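Local structure of sulfotransferase (Mus musculus, 5X2B) at residues L25-A30 against M94-V99; K102-I106 against D166-L170; V157-E161 against N269-G273. The protein probably transfers sulfonate groups as a cytosolic sulfotransferase, and binds adenosine-3',5'-diphosphate and calcium. All coordinates share one frame; numbering follows the deposited sequence. Where two conformers were deposited one is given.

Contact 1: residues L25-A30 against M94-V99; sequences LDSFDA and MLPVTV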
loop_
_atom_site.group_PDB
_atom_site.type_symbol
_atom_site.label_atom_id
_atom_site.label_comp_id
_atom_site.label_asym_id
_atom_site.label_seq_id
_atom_site.Cartn_x
_atom_site.Cartn_y
_atom_site.Cartn_z
ATOM N N LEU A 25 7.257 -17.298 -5.161
ATOM C CA LEU A 25 7.379 -16.365 -4.053
ATOM C C LEU A 25 7.939 -17.029 -2.797
ATOM O O LEU A 25 8.731 -16.463 -2.079
ATOM C CB LEU A 25 5.996 -15.757 -3.759
ATOM C CG LEU A 25 5.675 -14.288 -4.114
ATOM C CD1 LEU A 25 6.768 -13.570 -4.900
ATOM C CD2 LEU A 25 4.342 -14.143 -4.845
ATOM N N ASP A 26 7.472 -18.210 -2.480
ATOM C CA ASP A 26 7.827 -18.755 -1.207
ATOM C C ASP A 26 9.255 -19.225 -1.256
ATOM O O ASP A 26 9.834 -19.658 -0.257
ATOM C CB ASP A 26 6.938 -19.918 -0.917
ATOM C CG ASP A 26 5.827 -19.545 -0.085
ATOM O OD1 ASP A 26 5.858 -18.418 0.444
ATOM O OD2 ASP A 26 4.939 -20.395 0.048
ATOM N N SER A 27 9.841 -19.162 -2.433
ATOM C CA SER A 27 11.264 -19.404 -2.509
ATOM C C SER A 27 11.977 -18.159 -2.020
ATOM O O SER A 27 13.187 -18.039 -2.188
ATOM C CB SER A 27 11.713 -19.695 -3.928
ATOM O OG SER A 27 11.732 -18.499 -4.674
ATOM N N PHE A 28 11.233 -17.209 -1.444
ATOM C CA PHE A 28 11.862 -16.007 -0.895
ATOM C C PHE A 28 12.356 -16.241 0.486
ATOM O O PHE A 28 11.661 -16.786 1.359
ATOM C CB PHE A 28 10.942 -14.802 -0.839
ATOM C CG PHE A 28 11.575 -13.566 -0.228
ATOM C CD1 PHE A 28 12.506 -12.809 -0.934
ATOM C CD2 PHE A 28 11.200 -13.120 1.025
ATOM C CE1 PHE A 28 13.061 -11.646 -0.359
ATOM C CE2 PHE A 28 11.755 -11.931 1.576
ATOM C CZ PHE A 28 12.676 -11.221 0.887
ATOM N N ASP A 29 13.569 -15.744 0.651
ATOM C CA ASP A 29 14.357 -15.957 1.816
ATOM C C ASP A 29 14.548 -14.623 2.505
ATOM O O ASP A 29 15.334 -13.760 2.118
ATOM C CB ASP A 29 15.640 -16.671 1.393
ATOM C CG ASP A 29 15.346 -18.096 0.786
ATOM O OD1 ASP A 29 14.237 -18.666 0.977
ATOM O OD2 ASP A 29 16.218 -18.661 0.105
ATOM N N ALA A 30 13.750 -14.496 3.552
ATOM C CA ALA A 30 13.571 -13.294 4.290
ATOM C C ALA A 30 14.766 -13.089 5.142
ATOM O O ALA A 30 15.537 -13.994 5.380
ATOM C CB ALA A 30 12.349 -13.456 5.188
ATOM N N MET A 94 -0.187 -14.919 0.036
ATOM C CA MET A 94 0.839 -14.946 -0.969
ATOM C C MET A 94 2.090 -14.343 -0.480
ATOM O O MET A 94 3.123 -14.516 -1.046
ATOM C CB MET A 94 0.346 -14.226 -2.192
ATOM C CG MET A 94 -0.684 -15.077 -2.887
ATOM S SD MET A 94 -1.317 -14.334 -4.395
ATOM C CE MET A 94 -1.767 -12.745 -3.704
ATOM N N LEU A 95 1.992 -13.617 0.593
ATOM C CA LEU A 95 3.183 -13.271 1.290
ATOM C C LEU A 95 3.982 -14.574 1.544
ATOM O O LEU A 95 3.423 -15.568 2.018
ATOM C CB LEU A 95 2.788 -12.623 2.594
ATOM C CG LEU A 95 3.965 -11.946 3.280
ATOM C CD1 LEU A 95 4.253 -10.613 2.684
ATOM C CD2 LEU A 95 3.674 -11.748 4.691
ATOM N N PRO A 96 5.290 -14.576 1.217
ATOM C CA PRO A 96 6.238 -15.679 1.316
ATOM C C PRO A 96 6.284 -16.272 2.673
ATOM O O PRO A 96 6.480 -15.554 3.628
ATOM C CB PRO A 96 7.566 -15.007 1.054
ATOM C CG PRO A 96 7.229 -13.943 0.136
ATOM C CD PRO A 96 5.911 -13.434 0.539
ATOM N N VAL A 97 6.142 -17.580 2.749
ATOM C CA VAL A 97 6.049 -18.219 4.025
ATOM C C VAL A 97 7.191 -17.803 4.856
ATOM O O VAL A 97 7.081 -17.570 6.030
ATOM C CB VAL A 97 6.228 -19.673 3.896
ATOM C CG1 VAL A 97 7.557 -19.964 3.286
ATOM C CG2 VAL A 97 6.148 -20.274 5.277
ATOM N N THR A 98 8.321 -17.700 4.211
ATOM C CA THR A 98 9.540 -17.523 4.914
ATOM C C THR A 98 9.484 -16.211 5.672
ATOM O O THR A 98 10.117 -16.030 6.690
ATOM C CB THR A 98 10.655 -17.530 3.910
ATOM O OG1 THR A 98 11.472 -18.697 4.114
ATOM C CG2 THR A 98 11.467 -16.303 4.025
ATOM N N VAL A 99 8.699 -15.274 5.173
ATOM C CA VAL A 99 8.548 -14.009 5.874
ATOM C C VAL A 99 7.698 -14.276 7.096
ATOM O O VAL A 99 7.854 -13.656 8.157
ATOM C CB VAL A 99 7.837 -12.921 5.004
ATOM C CG1 VAL A 99 7.592 -11.657 5.797
ATOM C CG2 VAL A 99 8.658 -12.574 3.826
#
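At the start of helix 97-102, whose N-cap position is held by Pro96, the loop that follows helix 19-23 lies across the first turn, and Asp26 reaches Val97 there. The backbone N of Val97 points at OD1 of Asp26 and donates a hydrogen bond to it; the modelled position of this oxygen is doubtful, so the length of the bond carries little weight. The CG1 methyl of Val97 borders the same carboxylate, 3.8 Å from CG of Asp26, and the two side chains lie roughly perpendicular. Pro96 fills the next position inward. Its ring is covered by Leu25 and Phe28, with CB 3.6 Å from the carbonyl O of Leu25 and 3.9 Å from CB of Phe28. Thr98 turns toward the loop and lodges its CG2 against Ala30 and the carbonyl of Phe28, modelled too tightly for the distances to carry weight. The Phe28 side chain runs with CG anti to the backbone N (chi1 178°), which carries the ring past Pro96 to Val99; there CG2 of Val99 meets the ring edge near its plane, 3.8 Å from CD2. Ala30 closes the far end, its CB 4.0 Å from CG2 of Val99. Farther out, Leu77 of helix 72-78 and Phe36 of strand 35-38 both pack against Phe28, while Leu25 rests on Phe74 of helix 72-78 and Val99 on Phe36.

Contact 2: residues K102-I106 against D166-L170; sequences KQCKI and DKNVL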
loop_
_atom_site.group_PDB
_atom_site.type_symbol
_atom_site.label_atom_id
_atom_site.label_comp_id
_atom_site.label_asym_id
_atom_site.label_seq_id
_atom_site.Cartn_x
_atom_site.Cartn_y
_atom_site.Cartn_z
ATOM N N LYS A 102 10.063 -15.938 9.739
ATOM C CA LYS A 102 10.968 -15.072 10.467
ATOM C C LYS A 102 10.256 -14.080 11.377
ATOM O O LYS A 102 10.893 -13.445 12.211
ATOM C CB LYS A 102 11.810 -14.281 9.484
ATOM C CG LYS A 102 12.695 -15.134 8.645
ATOM C CD LYS A 102 13.828 -15.631 9.461
ATOM C CE LYS A 102 14.880 -16.183 8.561
ATOM N NZ LYS A 102 14.357 -17.385 7.840
ATOM N N GLN A 103 8.958 -13.898 11.181
ATOM C CA GLN A 103 8.226 -12.798 11.806
ATOM C C GLN A 103 8.815 -11.417 11.521
ATOM O O GLN A 103 8.879 -10.564 12.435
ATOM C CB GLN A 103 8.226 -12.977 13.311
ATOM C CG GLN A 103 7.316 -14.046 13.771
ATOM C CD GLN A 103 7.645 -14.473 15.166
ATOM O OE1 GLN A 103 8.426 -13.825 15.850
ATOM N NE2 GLN A 103 7.063 -15.575 15.598
ATOM N N CYS A 104 9.275 -11.205 10.287
ATOM C CA CYS A 104 9.727 -9.891 9.894
ATOM C C CYS A 104 8.622 -8.967 10.278
ATOM O O CYS A 104 7.448 -9.302 10.198
ATOM C CB CYS A 104 9.935 -9.744 8.390
ATOM S SG CYS A 104 11.118 -10.865 7.667
ATOM N N LYS A 105 9.026 -7.798 10.717
ATOM C CA LYS A 105 8.114 -6.771 11.033
ATOM C C LYS A 105 7.290 -6.415 9.828
ATOM O O LYS A 105 7.806 -6.235 8.747
ATOM C CB LYS A 105 8.913 -5.568 11.448
ATOM C CG LYS A 105 9.738 -5.853 12.638
ATOM C CD LYS A 105 10.018 -4.582 13.340
ATOM C CE LYS A 105 10.604 -4.819 14.695
ATOM N NZ LYS A 105 9.923 -3.913 15.623
ATOM N N ILE A 106 6.006 -6.251 10.028
ATOM C CA ILE A 106 5.172 -5.668 8.996
ATOM C C ILE A 106 4.645 -4.303 9.390
ATOM O O ILE A 106 4.362 -4.039 10.545
ATOM C CB ILE A 106 4.007 -6.545 8.743
ATOM C CG1 ILE A 106 4.558 -7.938 8.528
ATOM C CG2 ILE A 106 3.191 -6.053 7.530
ATOM C CD1 ILE A 106 5.408 -8.032 7.303
ATOM N N ASP A 166 -0.027 -9.301 16.497
ATOM C CA ASP A 166 1.286 -9.941 16.545
ATOM C C ASP A 166 2.357 -8.867 16.771
ATOM O O ASP A 166 2.192 -7.742 16.332
ATOM C CB ASP A 166 1.511 -10.727 15.251
ATOM C CG ASP A 166 0.543 -11.888 15.112
ATOM O OD1 ASP A 166 -0.271 -12.103 16.028
ATOM O OD2 ASP A 166 0.572 -12.577 14.088
ATOM N N LYS A 167 3.443 -9.203 17.467
ATOM C CA LYS A 167 4.461 -8.210 17.863
ATOM C C LYS A 167 5.260 -7.473 16.717
ATOM O O LYS A 167 5.676 -6.316 16.842
ATOM C CB LYS A 167 5.472 -8.890 18.784
ATOM C CG LYS A 167 5.016 -9.208 20.197
ATOM C CD LYS A 167 6.246 -9.544 21.046
ATOM C CE LYS A 167 5.990 -10.654 22.046
ATOM N NZ LYS A 167 5.033 -10.217 22.980
ATOM N N ASN A 168 5.559 -8.182 15.650
ATOM C CA ASN A 168 6.284 -7.608 14.533
ATOM C C ASN A 168 5.326 -6.940 13.555
ATOM O O ASN A 168 5.677 -6.670 12.420
ATOM C CB ASN A 168 6.953 -8.735 13.826
ATOM C CG ASN A 168 6.013 -9.911 13.657
ATOM O OD1 ASN A 168 5.428 -10.413 14.641
ATOM N ND2 ASN A 168 5.824 -10.332 12.410
ATOM N N VAL A 169 4.100 -6.686 13.992
ATOM C CA VAL A 169 3.097 -6.060 13.116
ATOM C C VAL A 169 2.492 -4.768 13.648
ATOM O O VAL A 169 2.121 -4.690 14.786
ATOM C CB VAL A 169 1.936 -7.004 12.813
ATOM C CG1 VAL A 169 0.867 -6.257 12.017
ATOM C CG2 VAL A 169 2.442 -8.202 12.068
ATOM N N LEU A 170 2.395 -3.764 12.777
ATOM C CA LEU A 170 1.798 -2.488 13.117
ATOM C C LEU A 170 0.854 -2.042 12.014
ATOM O O LEU A 170 1.197 -2.025 10.837
ATOM C CB LEU A 170 2.853 -1.403 13.305
ATOM C CG LEU A 170 2.292 -0.065 13.824
ATOM C CD1 LEU A 170 2.003 -0.093 15.341
ATOM C CD2 LEU A 170 3.252 1.052 13.525
#
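Asn168 turns its side chain toward the chain at Gln103 to Lys105 and gives up more surface here than any other residue of the two segments. Its CG is tucked between the N and C of its own backbone (chi1 44°), a rotation that brings the amide up to the peptide groups opposite. ND2 donates a nearly straight hydrogen bond to the O of Cys104, 2.9 Å long with an angle of 171° at the hydrogen. The acceptor lies in the plane of the Asn168 amide, but the donor sits above the carbonyl plane of Cys104. Gln103 adds its aliphatic part, with CB 3.7 Å from ND2 of Asn168, its side chain set crosswise to that of Asn168. Gln103 has left the helix through a Schellman motif, and Asn168 belongs to a type I beta turn from Asp166 to Val169; both chains thus enter neighbouring parallel strands, 105-110 and 169-173, the latter at an edge of the sheet. Ile106, second in buried surface, pairs with Val169 in a parallel bridge. Its N donates to the O of Asn168, an oxygen whose place is uncertain, and its O accepts from Leu170 N at 3.0 Å. On the same face, Ile106 and Val169 lie side by side, CB of Ile106 4.0 Å from CG2 of Val169. Inward, Ile106 packs on Phe36 and Val38 of strand 35-38, and Leu170 touches Phe191 of helix 181-191.

Contact 3: residues V157-E161 against N269-G273; sequences VLSWE and NSDVG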
loop_
_atom_site.group_PDB
_atom_site.type_symbol
_atom_site.label_atom_id
_atom_site.label_comp_id
_atom_site.label_asym_id
_atom_site.label_seq_id
_atom_site.Cartn_x
_atom_site.Cartn_y
_atom_site.Cartn_z
ATOM N N VAL A 157 -7.564 -6.618 3.558
ATOM C CA VAL A 157 -7.492 -6.021 4.836
ATOM C C VAL A 157 -7.634 -7.096 5.887
ATOM O O VAL A 157 -6.934 -7.113 6.923
ATOM C CB VAL A 157 -8.670 -5.055 4.908
ATOM C CG1 VAL A 157 -8.754 -4.388 6.241
ATOM C CG2 VAL A 157 -8.540 -4.019 3.844
ATOM N N LEU A 158 -8.557 -8.011 5.627
ATOM C CA LEU A 158 -8.963 -8.973 6.647
ATOM C C LEU A 158 -7.872 -9.940 6.953
ATOM O O LEU A 158 -7.461 -10.138 8.090
ATOM C CB LEU A 158 -10.200 -9.731 6.197
ATOM C CG LEU A 158 -11.499 -8.913 6.364
ATOM C CD1 LEU A 158 -12.750 -9.643 5.769
ATOM C CD2 LEU A 158 -11.783 -8.531 7.814
ATOM N N SER A 159 -7.400 -10.542 5.900
ATOM C CA SER A 159 -6.310 -11.460 5.980
ATOM C C SER A 159 -5.311 -10.809 6.877
ATOM O O SER A 159 -4.782 -11.409 7.808
ATOM C CB SER A 159 -5.711 -11.658 4.591
ATOM O OG SER A 159 -5.376 -10.416 3.963
ATOM N N TRP A 160 -5.078 -9.543 6.601
ATOM C CA TRP A 160 -4.011 -8.897 7.297
ATOM C C TRP A 160 -4.441 -8.640 8.678
ATOM O O TRP A 160 -3.669 -8.671 9.613
ATOM C CB TRP A 160 -3.627 -7.607 6.610
ATOM C CG TRP A 160 -2.774 -7.950 5.515
ATOM C CD1 TRP A 160 -3.067 -7.950 4.185
ATOM C CD2 TRP A 160 -1.478 -8.450 5.633
ATOM N NE1 TRP A 160 -2.006 -8.397 3.469
ATOM C CE2 TRP A 160 -0.998 -8.709 4.350
ATOM C CE3 TRP A 160 -0.643 -8.692 6.720
ATOM C CZ2 TRP A 160 0.251 -9.190 4.102
ATOM C CZ3 TRP A 160 0.603 -9.159 6.490
ATOM C CH2 TRP A 160 1.050 -9.409 5.185
ATOM N N GLU A 161 -5.702 -8.367 8.827
ATOM C CA GLU A 161 -6.083 -7.908 10.102
ATOM C C GLU A 161 -5.867 -9.058 11.042
ATOM O O GLU A 161 -5.822 -8.866 12.226
ATOM C CB GLU A 161 -7.537 -7.490 10.104
ATOM C CG GLU A 161 -7.999 -6.945 11.454
ATOM C CD GLU A 161 -9.420 -6.295 11.462
ATOM O OE1 GLU A 161 -10.132 -6.400 10.456
ATOM O OE2 GLU A 161 -9.842 -5.677 12.466
ATOM N N ASN A 269 -17.285 -7.435 12.458
ATOM C CA ASN A 269 -16.908 -7.150 13.816
ATOM C C ASN A 269 -15.444 -6.852 13.763
ATOM O O ASN A 269 -14.710 -7.079 14.726
ATOM C CB ASN A 269 -17.167 -8.378 14.677
ATOM C CG ASN A 269 -17.524 -9.604 13.845
ATOM O OD1 ASN A 269 -16.747 -10.033 13.004
ATOM N ND2 ASN A 269 -18.696 -10.170 14.084
ATOM N N SER A 270 -15.017 -6.365 12.602
ATOM C CA SER A 270 -13.639 -5.952 12.403
ATOM C C SER A 270 -13.388 -4.609 13.094
ATOM O O SER A 270 -13.897 -3.586 12.694
ATOM C CB SER A 270 -13.345 -5.867 10.915
ATOM O OG SER A 270 -12.661 -4.675 10.659
ATOM N N ASP A 271 -12.619 -4.634 14.161
ATOM C CA ASP A 271 -12.299 -3.449 14.923
ATOM C C ASP A 271 -11.888 -2.357 13.995
ATOM O O ASP A 271 -12.155 -1.181 14.178
ATOM C CB ASP A 271 -11.084 -3.727 15.796
ATOM C CG ASP A 271 -11.342 -4.780 16.847
ATOM O OD1 ASP A 271 -10.705 -4.704 17.916
ATOM O OD2 ASP A 271 -12.168 -5.685 16.610
ATOM N N VAL A 272 -11.171 -2.786 12.999
ATOM C CA VAL A 272 -10.608 -1.869 12.072
ATOM C C VAL A 272 -11.841 -1.312 11.378
ATOM O O VAL A 272 -12.056 -0.098 11.401
ATOM C CB VAL A 272 -9.529 -2.605 11.195
ATOM C CG1 VAL A 272 -9.139 -1.843 9.904
ATOM C CG2 VAL A 272 -8.277 -2.881 12.037
ATOM N N GLY A 273 -12.690 -2.191 10.841
ATOM C CA GLY A 273 -13.963 -1.742 10.302
ATOM C C GLY A 273 -14.484 -0.523 11.055
ATOM O O GLY A 273 -14.535 0.590 10.539
#
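Glu161 reaches from helix 153-161 to the first turn of helix 271-281 and meets Ser270 and Val272 with its carboxylate. OE1 of Glu161 accepts from Ser270 OG at 3.1 Å through its syn lone pair, on the side of the other oxygen. OE2 of Glu161 takes the backbone N of Val272 at 3.2 Å, although the place of this nitrogen is less certain. Held at both oxygens, the second bond being less sure, the carboxylate is probably limited in its rotation. With CG of Glu161 anti to the backbone N (chi1 -178°), the extended chain carries the carboxylate out from its helix to Ser270 and Val272. CG2 of Val272 comes 3.6 Å from CD of Glu161, the side chains running antiparallel where they meet. Ser270 is the N-cap of helix 271-281: its OG also accepts from Gly273 N, a capping bond modelled too short for its length to be trusted. One hydroxyl thus both caps the helix and donates to Glu161. The helix N-terminus would probably stabilise the carboxylate's charge, the nearby Asp271 carboxylate working the other way. Looser contacts accompany this link: CD2 of Leu158 lies 4.4 Å from CB of Ser270, and CG1 of Val157 4.5 Å from CG1 of Val272. Beyond these, Val272 touches Phe173 of strand 169-173 and Lys164, while Trp160 of the same helix as Glu161 stacks on Tyr108 of strand 105-110.

How the contacts relate
Contact 1 closes before the other two open, whereas the segments of contacts 2 and 3 alternate along the chain. The centres of contacts 1 and 2 lie about 14 Å apart, those of 2 and 3 about 16 Å, and those of 1 and 3 about 23 Å. Helix 97-102 leads from contact 1 into strand 105-110 of contact 2, where Ala30 CB packs 3.8 Å from Cys104 SG. Helix 153-161 of contact 3 is followed by strand 169-173 of contact 2. Trp160 bridges the group, touching both Leu95 and Ile106. Together the contacts link the loop after helix 19-23 and helix 271-281 to strands 105-110 and 169-173 and the helices beside them.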